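Local structure of DyP-type peroxidase (Thermobifida cellulosilytica, 4GS1) at residues R46-V51 with V318-N323; V51-F56 with L339-Q344; R124-L129 with H233-G238. The protein probably uses hydrogen peroxide, through its bound haem, to oxidise dyes and related substrates, as other dye-decolourising (DyP-type) peroxidases do. All blocks are in the same frame, centred on the assembly; numbering follows the deposited sequence.

Overall arrangement
Two four-stranded antiparallel sheets, each with strand order 2-3-1-4, make up the ferredoxin-like halves of this peroxidase, and all three contacts join the N-terminal half to the C-terminal one. Contacts 1 and 2 lie deep between the sheets, centres about 9 Å apart. They share Val51 of strand 50-58, while strands 318-328 and 334-344, neighbours in the second sheet, carry their other segments to the haem. Along the chain these two contacts cross. Contact 3 has both its segments in loops between 56 and 318; its centre is about 25 Å from that of contact 1 and 19 Å from that of contact 2. The halves are thus joined both at the core beside the haem and at the edge.

Contact 1: residues R46-V51 with V318-N323; sequences RAPAFV and VRRGYN. With HEM (protoporphyrin IX containing Fe), chain F; OXY (oxygen molecule), chain G.
Tyr322 meets 46-51 with both its ring and its hydroxyl. Val51 CB stands 3.8 Å from the centroid of the Tyr322 ring, 2° off the normal, a CH-pi contact over the face. Val51 CG1, set between the backbone N and carbonyl carbon (chi1 78°), reaches Tyr322 CG at 3.5 Å. Ala47 CB lies over one face of the Arg320 guanidinium.

Among the hydrogen bonds, Tyr322 OH donates to Pro48 O at 2.7 Å, tilted 16° from the carbonyl plane, and accepts from a water that also donates to Phe50 O. Another water bridges Arg46 O and Arg320 NH2. A phenylalanine at Tyr322 would probably keep the CH-pi contact with Val51 but leave Pro48 O without this donor and the bridging water without its acceptor on the ring.

Arg319 NH1 and NH2 each donate to haem propionate O2A at 2.9 Å, and NH1 bonds weakly to O1 of the iron-bound oxygen molecule, consistent with the distal haem-pocket arginine of DyP-type peroxidases. Tyr322, on the same strand, ties this sheet to the N-terminal one.

Around the contact, Gln152 of strand 149-155 touches Val51 and Arg320, and strand 334-344 flanks 318-323, packing Met341 on Tyr322.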
loop_
_atom_site.group_PDB
_atom_site.type_symbol
_atom_site.label_atom_id
_atom_site.label_comp_id
_atom_site.label_asym_id
_atom_site.label_seq_id
_atom_site.Cartn_x
_atom_site.Cartn_y
_atom_site.Cartn_z
ATOM N N ARG B 46 -15.786 8.143 -11.349
ATOM C CA ARG B 46 -15.492 7.548 -10.050
ATOM C C ARG B 46 -14.006 7.241 -9.945
ATOM O O ARG B 46 -13.408 6.696 -10.870
ATOM C CB ARG B 46 -16.313 6.273 -9.835
ATOM C CG ARG B 46 -17.746 6.537 -9.384
ATOM C CD ARG B 46 -18.536 5.242 -9.299
ATOM N NE ARG B 46 -18.717 4.641 -10.617
ATOM C CZ ARG B 46 -19.174 3.409 -10.824
ATOM N NH1 ARG B 46 -19.494 2.635 -9.794
ATOM N NH2 ARG B 46 -19.303 2.947 -12.060
ATOM N N ALA B 47 -13.402 7.598 -8.818
ATOM C CA ALA B 47 -11.977 7.313 -8.622
ATOM C C ALA B 47 -11.771 5.900 -8.078
ATOM O O ALA B 47 -12.469 5.486 -7.149
ATOM C CB ALA B 47 -11.366 8.335 -7.680
ATOM N N PRO B 48 -10.807 5.151 -8.652
ATOM C CA PRO B 48 -10.502 3.810 -8.137
ATOM C C PRO B 48 -9.884 3.878 -6.748
ATOM O O PRO B 48 -9.389 4.934 -6.346
ATOM C CB PRO B 48 -9.465 3.274 -9.134
ATOM C CG PRO B 48 -9.675 4.081 -10.389
ATOM C CD PRO B 48 -10.095 5.444 -9.908
ATOM N N ALA B 49 -9.898 2.762 -6.025
ATOM C CA ALA B 49 -9.446 2.765 -4.635
ATOM C C ALA B 49 -7.934 2.922 -4.465
ATOM O O ALA B 49 -7.480 3.307 -3.388
ATOM C CB ALA B 49 -9.934 1.500 -3.908
ATOM N N PHE B 50 -7.158 2.614 -5.503
ATOM C CA PHE B 50 -5.690 2.666 -5.391
ATOM C C PHE B 50 -5.065 3.545 -6.453
ATOM O O PHE B 50 -5.579 3.638 -7.574
ATOM C CB PHE B 50 -5.100 1.246 -5.465
ATOM C CG PHE B 50 -5.644 0.336 -4.407
ATOM C CD1 PHE B 50 -5.073 0.306 -3.143
ATOM C CD2 PHE B 50 -6.761 -0.455 -4.657
ATOM C CE1 PHE B 50 -5.600 -0.505 -2.148
ATOM C CE2 PHE B 50 -7.295 -1.268 -3.662
ATOM C CZ PHE B 50 -6.704 -1.287 -2.403
ATOM N N VAL B 51 -3.945 4.183 -6.102
ATOM C CA VAL B 51 -3.194 5.006 -7.051
ATOM C C VAL B 51 -1.694 4.801 -6.869
ATOM O O VAL B 51 -1.233 4.462 -5.784
ATOM C CB VAL B 51 -3.527 6.522 -6.895
ATOM C CG1 VAL B 51 -2.803 7.133 -5.672
ATOM C CG2 VAL B 51 -3.165 7.301 -8.163
ATOM N N VAL B 318 -10.642 20.780 -8.200
ATOM C CA VAL B 318 -11.133 19.447 -7.871
ATOM C C VAL B 318 -10.038 18.701 -7.133
ATOM O O VAL B 318 -8.946 18.502 -7.665
ATOM C CB VAL B 318 -11.564 18.657 -9.118
ATOM C CG1 VAL B 318 -11.807 17.199 -8.766
ATOM C CG2 VAL B 318 -12.834 19.273 -9.703
ATOM N N ARG B 319 -10.323 18.320 -5.894
ATOM C CA ARG B 319 -9.363 17.570 -5.093
ATOM C C ARG B 319 -9.640 16.081 -5.230
ATOM O O ARG B 319 -10.743 15.622 -4.938
ATOM C CB ARG B 319 -9.437 18.029 -3.627
ATOM C CG ARG B 319 -8.871 19.428 -3.398
ATOM C CD ARG B 319 -9.328 20.030 -2.066
ATOM N NE ARG B 319 -10.783 20.214 -2.041
ATOM C CZ ARG B 319 -11.605 19.672 -1.146
ATOM N NH1 ARG B 319 -11.133 18.923 -0.155
ATOM N NH2 ARG B 319 -12.911 19.895 -1.237
ATOM N N ARG B 320 -8.630 15.329 -5.676
ATOM C CA ARG B 320 -8.785 13.901 -5.957
ATOM C C ARG B 320 -7.615 13.182 -5.303
ATOM O O ARG B 320 -6.746 12.618 -5.963
ATOM C CB ARG B 320 -8.820 13.665 -7.474
ATOM C CG ARG B 320 -9.220 12.253 -7.911
ATOM C CD ARG B 320 -9.262 12.197 -9.443
ATOM N NE ARG B 320 -9.587 10.871 -9.970
ATOM C CZ ARG B 320 -8.696 9.898 -10.128
ATOM N NH1 ARG B 320 -7.429 10.086 -9.758
ATOM N NH2 ARG B 320 -9.076 8.729 -10.634
ATOM N N GLY B 321 -7.592 13.240 -3.977
ATOM C CA GLY B 321 -6.462 12.751 -3.210
ATOM C C GLY B 321 -6.611 11.342 -2.682
ATOM O O GLY B 321 -7.689 10.730 -2.775
ATOM N N TYR B 322 -5.517 10.824 -2.127
ATOM C CA TYR B 322 -5.467 9.461 -1.615
ATOM C C TYR B 322 -4.745 9.466 -0.282
ATOM O O TYR B 322 -3.945 10.366 -0.005
ATOM C CB TYR B 322 -4.740 8.521 -2.610
ATOM C CG TYR B 322 -5.614 8.170 -3.799
ATOM C CD1 TYR B 322 -6.253 6.940 -3.873
ATOM C CD2 TYR B 322 -5.820 9.082 -4.826
ATOM C CE1 TYR B 322 -7.082 6.624 -4.952
ATOM C CE2 TYR B 322 -6.660 8.780 -5.905
ATOM C CZ TYR B 322 -7.280 7.548 -5.953
ATOM O OH TYR B 322 -8.110 7.245 -7.016
ATOM N N ASN B 323 -5.001 8.453 0.539
ATOM C CA ASN B 323 -4.256 8.307 1.787
ATOM C C ASN B 323 -2.948 7.581 1.529
ATOM O O ASN B 323 -2.894 6.692 0.675
ATOM C CB ASN B 323 -5.088 7.505 2.781
ATOM C CG ASN B 323 -6.452 8.111 2.986
ATOM O OD1 ASN B 323 -6.565 9.304 3.234
ATOM N ND2 ASN B 323 -7.496 7.312 2.822
HETATM C CHA HEM F . -11.880 21.237 2.337
HETATM C CHB HEM F . -8.905 18.247 4.716
HETATM C CHC HEM F . -5.059 20.248 2.525
HETATM C CHD HEM F . -8.046 22.964 -0.181
HETATM C C1A HEM F . -11.393 20.278 3.182
HETATM C C2A HEM F . -12.203 19.489 4.077
HETATM C C3A HEM F . -11.376 18.665 4.735
HETATM C C4A HEM F . -10.033 18.903 4.269
HETATM C CMA HEM F . -11.764 17.617 5.807
HETATM C CAA HEM F . -13.744 19.614 4.219
HETATM C CBA HEM F . -14.493 18.622 3.313
HETATM C CGA HEM F . -14.390 18.976 1.855
HETATM O O1A HEM F . -15.094 19.932 1.409
HETATM O O2A HEM F . -13.622 18.296 1.127
HETATM C C1B HEM F . -7.613 18.542 4.346
HETATM C C2B HEM F . -6.428 17.930 4.905
HETATM C C3B HEM F . -5.357 18.485 4.315
HETATM C C4B HEM F . -5.834 19.458 3.350
HETATM C CMB HEM F . -6.479 16.857 6.019
HETATM C CAB HEM F . -3.852 18.183 4.530
HETATM C CBB HEM F . -3.403 17.009 5.018
HETATM C C1C HEM F . -5.537 21.162 1.602
HETATM C C2C HEM F . -4.735 21.999 0.720
HETATM C C3C HEM F . -5.568 22.738 -0.040
HETATM C C4C HEM F . -6.914 22.406 0.365
HETATM C CMC HEM F . -3.191 21.962 0.666
HETATM C CAC HEM F . -5.278 23.797 -1.140
HETATM C CBC HEM F . -4.132 24.469 -1.273
HETATM C C1D HEM F . -9.329 22.728 0.236
HETATM C C2D HEM F . -10.500 23.313 -0.372
HETATM C C3D HEM F . -11.683 22.790 0.417
HETATM C C4D HEM F . -11.125 21.915 1.418
HETATM C CMD HEM F . -10.563 24.292 -1.569
HETATM C CAD HEM F . -13.163 23.120 0.166
HETATM C CBD HEM F . -13.505 24.472 0.796
HETATM C CGD HEM F . -14.956 24.775 0.489
HETATM O O1D HEM F . -15.832 24.464 1.342
HETATM O O2D HEM F . -15.245 25.298 -0.620
HETATM N NA HEM F . -10.065 19.907 3.309
HETATM N NB HEM F . -7.218 19.476 3.401
HETATM N NC HEM F . -6.874 21.448 1.372
HETATM N ND HEM F . -9.735 21.901 1.289
HETATM FE FE HEM F . -8.475 20.767 2.407
HETATM O O1 OXY G . -8.514 18.836 0.980
HETATM O O2 OXY G . -8.235 17.490 0.443
HETATM O O HOH W 1 -11.562 8.708 -11.936
HETATM O O HOH W 2 -6.577 5.958 -8.882
#

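Contact 2: residues V51-F56 with L339-Q344; sequences VHVIAF and LFMAWQ. With HEM (protoporphyrin IX containing Fe), chain F.
Val51 and Val53 of one sheet face Leu339 and Met341 of the other across strand segments whose axes approach to 10.4 Å and run at 76° to each other, too far apart for backbone pairing and nearly perpendicular. Four side chains therefore carry the contact. Val51 and Leu339 reach toward each other tip to tip, Val51 CG1 lying 3.9 Å from Leu339 CD2. The same leucine methyl also touches the second valine, with Leu339 CD2 at 4.1 Å from Val53 CG2, so one branch of the leucine serves both valines.

Val53 and Met341 slide past each other in opposite directions. Here the sulfur makes the closest approach, Met341 SD standing 3.8 Å from Val53 CG2. A bend at the end of the methionine chain (chi3 -87°) swings Met341 CE round until it also meets Val53 CG2, at 4.1 Å. All four residues are buried.

On strand 334-344, Phe340 points to the haem instead. Phe340 CE1 comes within 3.4 Å of haem C2C, and the haem methyl CMC lies over one ring face. Strands 176-185 and 149-155 flank 51-56 by backbone hydrogen bonds, while Leu242 and Val244 of strand 240-249 pack against Met341 and Leu339.

Methyl groups and a thioether meet here with no hydrogen bond or charge pair between the segments. Dispersion and the exclusion of water are thus the likely source of cohesion between the two sheets at this point, on the very strand that carries Phe340, a residue of the haem pocket, between Leu339 and Met341.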
loop_
_atom_site.group_PDB
_atom_site.type_symbol
_atom_site.label_atom_id
_atom_site.label_comp_id
_atom_site.label_asym_id
_atom_site.label_seq_id
_atom_site.Cartn_x
_atom_site.Cartn_y
_atom_site.Cartn_z
ATOM N N VAL B 51 -3.945 4.183 -6.102
ATOM C CA VAL B 51 -3.194 5.006 -7.051
ATOM C C VAL B 51 -1.694 4.801 -6.869
ATOM O O VAL B 51 -1.233 4.462 -5.784
ATOM C CB VAL B 51 -3.527 6.522 -6.895
ATOM C CG1 VAL B 51 -2.803 7.133 -5.672
ATOM C CG2 VAL B 51 -3.165 7.301 -8.163
ATOM N N HIS B 52 -0.941 4.975 -7.950
ATOM C CA HIS B 52 0.515 5.052 -7.856
ATOM C C HIS B 52 0.904 6.229 -8.730
ATOM O O HIS B 52 0.666 6.221 -9.942
ATOM C CB HIS B 52 1.173 3.744 -8.339
ATOM C CG HIS B 52 2.574 3.541 -7.841
ATOM N ND1 HIS B 52 3.145 2.285 -7.708
ATOM C CD2 HIS B 52 3.528 4.425 -7.457
ATOM C CE1 HIS B 52 4.378 2.409 -7.256
ATOM N NE2 HIS B 52 4.641 3.698 -7.092
ATOM N N VAL B 53 1.453 7.270 -8.106
ATOM C CA VAL B 53 1.895 8.442 -8.849
ATOM C C VAL B 53 3.395 8.336 -9.012
ATOM O O VAL B 53 4.107 8.115 -8.033
ATOM C CB VAL B 53 1.530 9.731 -8.099
ATOM C CG1 VAL B 53 2.059 10.945 -8.850
ATOM C CG2 VAL B 53 0.019 9.829 -7.968
ATOM N N ILE B 54 3.872 8.449 -10.247
ATOM C CA ILE B 54 5.302 8.298 -10.514
ATOM C C ILE B 54 5.821 9.487 -11.300
ATOM O O ILE B 54 5.304 9.804 -12.374
ATOM C CB ILE B 54 5.592 7.012 -11.327
ATOM C CG1 ILE B 54 4.922 5.805 -10.665
ATOM C CG2 ILE B 54 7.109 6.773 -11.433
ATOM C CD1 ILE B 54 4.388 4.790 -11.642
ATOM N N ALA B 55 6.850 10.145 -10.769
ATOM C CA ALA B 55 7.497 11.242 -11.486
ATOM C C ALA B 55 8.790 10.726 -12.100
ATOM O O ALA B 55 9.528 9.972 -11.461
ATOM C CB ALA B 55 7.785 12.414 -10.532
ATOM N N PHE B 56 9.048 11.101 -13.350
ATOM C CA PHE B 56 10.249 10.637 -14.063
ATOM C C PHE B 56 11.086 11.809 -14.536
ATOM O O PHE B 56 10.550 12.880 -14.821
ATOM C CB PHE B 56 9.863 9.885 -15.340
ATOM C CG PHE B 56 9.001 8.659 -15.126
ATOM C CD1 PHE B 56 9.566 7.385 -15.152
ATOM C CD2 PHE B 56 7.622 8.771 -14.967
ATOM C CE1 PHE B 56 8.770 6.254 -15.002
ATOM C CE2 PHE B 56 6.824 7.643 -14.809
ATOM C CZ PHE B 56 7.394 6.389 -14.822
ATOM N N LEU B 339 -1.891 12.131 0.192
ATOM C CA LEU B 339 -1.360 12.369 -1.138
ATOM C C LEU B 339 -2.386 13.292 -1.802
ATOM O O LEU B 339 -3.373 12.860 -2.412
ATOM C CB LEU B 339 -1.143 11.033 -1.873
ATOM C CG LEU B 339 -0.921 11.045 -3.389
ATOM C CD1 LEU B 339 0.121 12.066 -3.763
ATOM C CD2 LEU B 339 -0.484 9.663 -3.861
ATOM N N PHE B 340 -2.153 14.590 -1.633
ATOM C CA PHE B 340 -3.056 15.630 -2.107
ATOM C C PHE B 340 -2.867 15.830 -3.616
ATOM O O PHE B 340 -1.738 15.956 -4.102
ATOM C CB PHE B 340 -2.744 16.928 -1.340
ATOM C CG PHE B 340 -3.533 18.129 -1.797
ATOM C CD1 PHE B 340 -4.696 18.496 -1.142
ATOM C CD2 PHE B 340 -3.087 18.916 -2.861
ATOM C CE1 PHE B 340 -5.429 19.615 -1.554
ATOM C CE2 PHE B 340 -3.812 20.034 -3.278
ATOM C CZ PHE B 340 -4.983 20.382 -2.625
ATOM N N MET B 341 -3.969 15.842 -4.361
ATOM C CA MET B 341 -3.914 16.076 -5.803
ATOM C C MET B 341 -5.031 17.011 -6.238
ATOM O O MET B 341 -6.211 16.661 -6.180
ATOM C CB MET B 341 -3.969 14.748 -6.558
ATOM C CG MET B 341 -2.687 13.942 -6.406
ATOM S SD MET B 341 -2.665 12.525 -7.508
ATOM C CE MET B 341 -3.476 11.386 -6.489
ATOM N N ALA B 342 -4.655 18.219 -6.649
ATOM C CA ALA B 342 -5.645 19.208 -7.073
ATOM C C ALA B 342 -5.608 19.379 -8.581
ATOM O O ALA B 342 -4.534 19.538 -9.163
ATOM C CB ALA B 342 -5.389 20.546 -6.396
ATOM N N TRP B 343 -6.785 19.373 -9.203
ATOM C CA TRP B 343 -6.898 19.554 -10.649
ATOM C C TRP B 343 -7.578 20.880 -10.930
ATOM O O TRP B 343 -8.574 21.213 -10.286
ATOM C CB TRP B 343 -7.745 18.417 -11.232
ATOM C CG TRP B 343 -7.086 17.084 -11.127
ATOM C CD1 TRP B 343 -7.230 16.160 -10.132
ATOM C CD2 TRP B 343 -6.155 16.525 -12.060
ATOM N NE1 TRP B 343 -6.442 15.055 -10.390
ATOM C CE2 TRP B 343 -5.781 15.257 -11.579
ATOM C CE3 TRP B 343 -5.603 16.982 -13.259
ATOM C CZ2 TRP B 343 -4.875 14.442 -12.248
ATOM C CZ3 TRP B 343 -4.711 16.174 -13.925
ATOM C CH2 TRP B 343 -4.360 14.919 -13.425
ATOM N N GLN B 344 -7.058 21.632 -11.898
ATOM C CA GLN B 344 -7.610 22.952 -12.208
ATOM C C GLN B 344 -7.160 23.399 -13.590
ATOM O O GLN B 344 -6.152 22.919 -14.103
ATOM C CB GLN B 344 -7.164 23.989 -11.170
ATOM C CG GLN B 344 -5.646 24.193 -11.092
ATOM C CD GLN B 344 -5.036 23.473 -9.902
ATOM O OE1 GLN B 344 -5.194 23.913 -8.764
ATOM N NE2 GLN B 344 -4.364 22.351 -10.152
HETATM C CHA HEM F . -11.880 21.237 2.337
HETATM C CHB HEM F . -8.905 18.247 4.716
HETATM C CHC HEM F . -5.059 20.248 2.525
HETATM C CHD HEM F . -8.046 22.964 -0.181
HETATM C C1A HEM F . -11.393 20.278 3.182
HETATM C C2A HEM F . -12.203 19.489 4.077
HETATM C C3A HEM F . -11.376 18.665 4.735
HETATM C C4A HEM F . -10.033 18.903 4.269
HETATM C CMA HEM F . -11.764 17.617 5.807
HETATM C CAA HEM F . -13.744 19.614 4.219
HETATM C CBA HEM F . -14.493 18.622 3.313
HETATM C CGA HEM F . -14.390 18.976 1.855
HETATM O O1A HEM F . -15.094 19.932 1.409
HETATM O O2A HEM F . -13.622 18.296 1.127
HETATM C C1B HEM F . -7.613 18.542 4.346
HETATM C C2B HEM F . -6.428 17.930 4.905
HETATM C C3B HEM F . -5.357 18.485 4.315
HETATM C C4B HEM F . -5.834 19.458 3.350
HETATM C CMB HEM F . -6.479 16.857 6.019
HETATM C CAB HEM F . -3.852 18.183 4.530
HETATM C CBB HEM F . -3.403 17.009 5.018
HETATM C C1C HEM F . -5.537 21.162 1.602
HETATM C C2C HEM F . -4.735 21.999 0.720
HETATM C C3C HEM F . -5.568 22.738 -0.040
HETATM C C4C HEM F . -6.914 22.406 0.365
HETATM C CMC HEM F . -3.191 21.962 0.666
HETATM C CAC HEM F . -5.278 23.797 -1.140
HETATM C CBC HEM F . -4.132 24.469 -1.273
HETATM C C1D HEM F . -9.329 22.728 0.236
HETATM C C2D HEM F . -10.500 23.313 -0.372
HETATM C C3D HEM F . -11.683 22.790 0.417
HETATM C C4D HEM F . -11.125 21.915 1.418
HETATM C CMD HEM F . -10.563 24.292 -1.569
HETATM C CAD HEM F . -13.163 23.120 0.166
HETATM C CBD HEM F . -13.505 24.472 0.796
HETATM C CGD HEM F . -14.956 24.775 0.489
HETATM O O1D HEM F . -15.832 24.464 1.342
HETATM O O2D HEM F . -15.245 25.298 -0.620
HETATM N NA HEM F . -10.065 19.907 3.309
HETATM N NB HEM F . -7.218 19.476 3.401
HETATM N NC HEM F . -6.874 21.448 1.372
HETATM N ND HEM F . -9.735 21.901 1.289
HETATM FE FE HEM F . -8.475 20.767 2.407
#

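Contact 3: residues R124-L129 with H233-G238; sequences RRPDAL and HAWMDG
Pro126 sits against Trp235, Met236 and His233, and forms the apolar centre of the contact. Pro126 CD lies 4.0 Å from Trp235 CZ2, the two side chains crossing at about a right angle, and Pro126 CG approaches Met236 CG more loosely. Leu129 CD2 comes up to the indole edge, 4.4 Å from Trp235 CZ2. On the imidazole side, Pro126 CA stands 3.9 Å from the centroid of the His233 ring and 14° off its normal, a CH-pi contact over the same face that Arg125 O overlies.

Further out, Trp235 NE1 donates to Arg124 O at 2.7 Å with an N-H...acceptor angle of 175°. The acceptor lies in the ring plane and the donor in the carbonyl plane, which should hold the indole's rotation. Trp235 can aim NE1 there because its CG lies between the backbone N and the carbonyl carbon (chi1 63°).

At the polar edge, waters take over. One water links His233 NE2 with Arg125 O, and another links His233 ND1 with Asp127 N. The Arg124 chain, bent at chi2 and chi3, brings Arg124 NH2 to 3.8 Å from Trp235 CD1, and a water bridges NH2 to Trp235 N, weakly at the latter. Arg124 NE is hydrogen-bonded to Ala232 O. Arg125 turns elsewhere, with NH2 donating to Leu129 O and NH1 in a salt bridge with Glu117.

Tyr241 of strand 240-249 and Leu376 and Ala378 of strand 369-379 back this packing. The arrangement is one of loop against loop, each with a short 3-10 segment, joining the N-terminal and C-terminal family regions at the periphery of the DyP-type two-sheet fold.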
loop_
_atom_site.group_PDB
_atom_site.type_symbol
_atom_site.label_atom_id
_atom_site.label_comp_id
_atom_site.label_asym_id
_atom_site.label_seq_id
_atom_site.Cartn_x
_atom_site.Cartn_y
_atom_site.Cartn_z
ATOM N N ARG B 124 7.122 27.627 -25.576
ATOM C CA ARG B 124 5.932 26.779 -25.608
ATOM C C ARG B 124 5.293 26.663 -24.225
ATOM O O ARG B 124 4.285 25.984 -24.057
ATOM C CB ARG B 124 6.273 25.376 -26.118
ATOM C CG ARG B 124 7.037 25.330 -27.433
ATOM C CD ARG B 124 6.214 25.884 -28.591
ATOM N NE ARG B 124 4.912 25.232 -28.722
ATOM C CZ ARG B 124 4.719 24.026 -29.253
ATOM N NH1 ARG B 124 5.747 23.313 -29.697
ATOM N NH2 ARG B 124 3.491 23.528 -29.331
ATOM N N ARG B 125 5.876 27.336 -23.240
ATOM C CA ARG B 125 5.459 27.164 -21.847
ATOM C C ARG B 125 4.361 28.144 -21.442
ATOM O O ARG B 125 4.613 29.346 -21.357
ATOM C CB ARG B 125 6.676 27.344 -20.941
ATOM C CG ARG B 125 6.454 26.963 -19.511
ATOM C CD ARG B 125 7.777 26.838 -18.775
ATOM N NE ARG B 125 7.547 26.611 -17.353
ATOM C CZ ARG B 125 8.491 26.293 -16.479
ATOM N NH1 ARG B 125 9.749 26.160 -16.872
ATOM N NH2 ARG B 125 8.171 26.106 -15.209
ATOM N N PRO B 126 3.137 27.636 -21.187
ATOM C CA PRO B 126 2.042 28.524 -20.783
ATOM C C PRO B 126 2.312 29.140 -19.417
ATOM O O PRO B 126 3.017 28.528 -18.609
ATOM C CB PRO B 126 0.831 27.585 -20.696
ATOM C CG PRO B 126 1.210 26.369 -21.517
ATOM C CD PRO B 126 2.692 26.235 -21.323
ATOM N N ASP B 127 1.777 30.333 -19.162
ATOM C CA ASP B 127 1.918 30.955 -17.847
ATOM C C ASP B 127 1.430 30.027 -16.728
ATOM O O ASP B 127 1.963 30.047 -15.618
ATOM C CB ASP B 127 1.140 32.275 -17.780
ATOM C CG ASP B 127 1.792 33.383 -18.578
ATOM O OD1 ASP B 127 2.952 33.223 -19.014
ATOM O OD2 ASP B 127 1.138 34.430 -18.758
ATOM N N ALA B 128 0.417 29.218 -17.023
ATOM C CA ALA B 128 -0.152 28.309 -16.026
ATOM C C ALA B 128 0.828 27.219 -15.597
ATOM O O ALA B 128 0.629 26.575 -14.562
ATOM C CB ALA B 128 -1.449 27.687 -16.546
ATOM N N LEU B 129 1.869 27.003 -16.398
ATOM C CA LEU B 129 2.909 26.023 -16.060
ATOM C C LEU B 129 4.084 26.663 -15.302
ATOM O O LEU B 129 5.118 26.033 -15.107
ATOM C CB LEU B 129 3.389 25.287 -17.324
ATOM C CG LEU B 129 4.237 24.013 -17.204
ATOM C CD1 LEU B 129 3.652 23.053 -16.175
ATOM C CD2 LEU B 129 4.361 23.321 -18.556
ATOM N N HIS B 233 1.252 28.208 -27.082
ATOM C CA HIS B 233 0.811 27.644 -25.803
ATOM C C HIS B 233 -0.441 26.772 -25.953
ATOM O O HIS B 233 -0.918 26.197 -24.975
ATOM C CB HIS B 233 0.496 28.769 -24.807
ATOM C CG HIS B 233 1.660 29.657 -24.492
ATOM N ND1 HIS B 233 1.519 30.844 -23.803
ATOM C CD2 HIS B 233 2.981 29.536 -24.763
ATOM C CE1 HIS B 233 2.702 31.413 -23.663
ATOM N NE2 HIS B 233 3.607 30.642 -24.239
ATOM N N ALA B 234 -0.979 26.683 -27.165
ATOM C CA ALA B 234 -2.279 26.042 -27.383
ATOM C C ALA B 234 -2.283 24.516 -27.252
ATOM O O ALA B 234 -3.348 23.897 -27.267
ATOM C CB ALA B 234 -2.864 26.472 -28.736
ATOM N N TRP B 235 -1.106 23.904 -27.131
ATOM C CA TRP B 235 -1.030 22.461 -26.900
ATOM C C TRP B 235 -1.720 22.055 -25.600
ATOM O O TRP B 235 -2.054 20.883 -25.414
ATOM C CB TRP B 235 0.421 21.962 -26.915
ATOM C CG TRP B 235 1.293 22.524 -25.827
ATOM C CD1 TRP B 235 1.944 23.728 -25.836
ATOM C CD2 TRP B 235 1.632 21.891 -24.581
ATOM N NE1 TRP B 235 2.656 23.888 -24.666
ATOM C CE2 TRP B 235 2.482 22.777 -23.880
ATOM C CE3 TRP B 235 1.301 20.666 -23.990
ATOM C CZ2 TRP B 235 3.002 22.475 -22.616
ATOM C CZ3 TRP B 235 1.813 20.369 -22.733
ATOM C CH2 TRP B 235 2.657 21.267 -22.062
ATOM N N MET B 236 -1.929 23.021 -24.707
ATOM C CA MET B 236 -2.611 22.753 -23.436
ATOM C C MET B 236 -4.093 23.132 -23.441
ATOM O O MET B 236 -4.772 22.960 -22.429
ATOM C CB MET B 236 -1.904 23.437 -22.254
ATOM C CG MET B 236 -0.852 22.578 -21.568
ATOM S SD MET B 236 -1.487 20.986 -21.006
ATOM C CE MET B 236 -2.546 21.504 -19.653
ATOM N N ASP B 237 -4.601 23.639 -24.565
ATOM C CA ASP B 237 -6.039 23.902 -24.679
ATOM C C ASP B 237 -6.840 22.640 -24.363
ATOM O O ASP B 237 -6.608 21.584 -24.957
ATOM C CB ASP B 237 -6.399 24.381 -26.095
ATOM C CG ASP B 237 -5.902 25.787 -26.394
ATOM O OD1 ASP B 237 -5.158 26.353 -25.571
ATOM O OD2 ASP B 237 -6.249 26.321 -27.474
ATOM N N GLY B 238 -7.770 22.742 -23.417
ATOM C CA GLY B 238 -8.592 21.600 -23.048
ATOM C C GLY B 238 -7.934 20.638 -22.070
ATOM O O GLY B 238 -8.559 19.667 -21.629
HETATM O O HOH W 3 1.020 24.830 -29.126
HETATM O O HOH W 4 6.147 31.374 -23.396
HETATM O O HOH W 5 -0.073 31.348 -21.370
#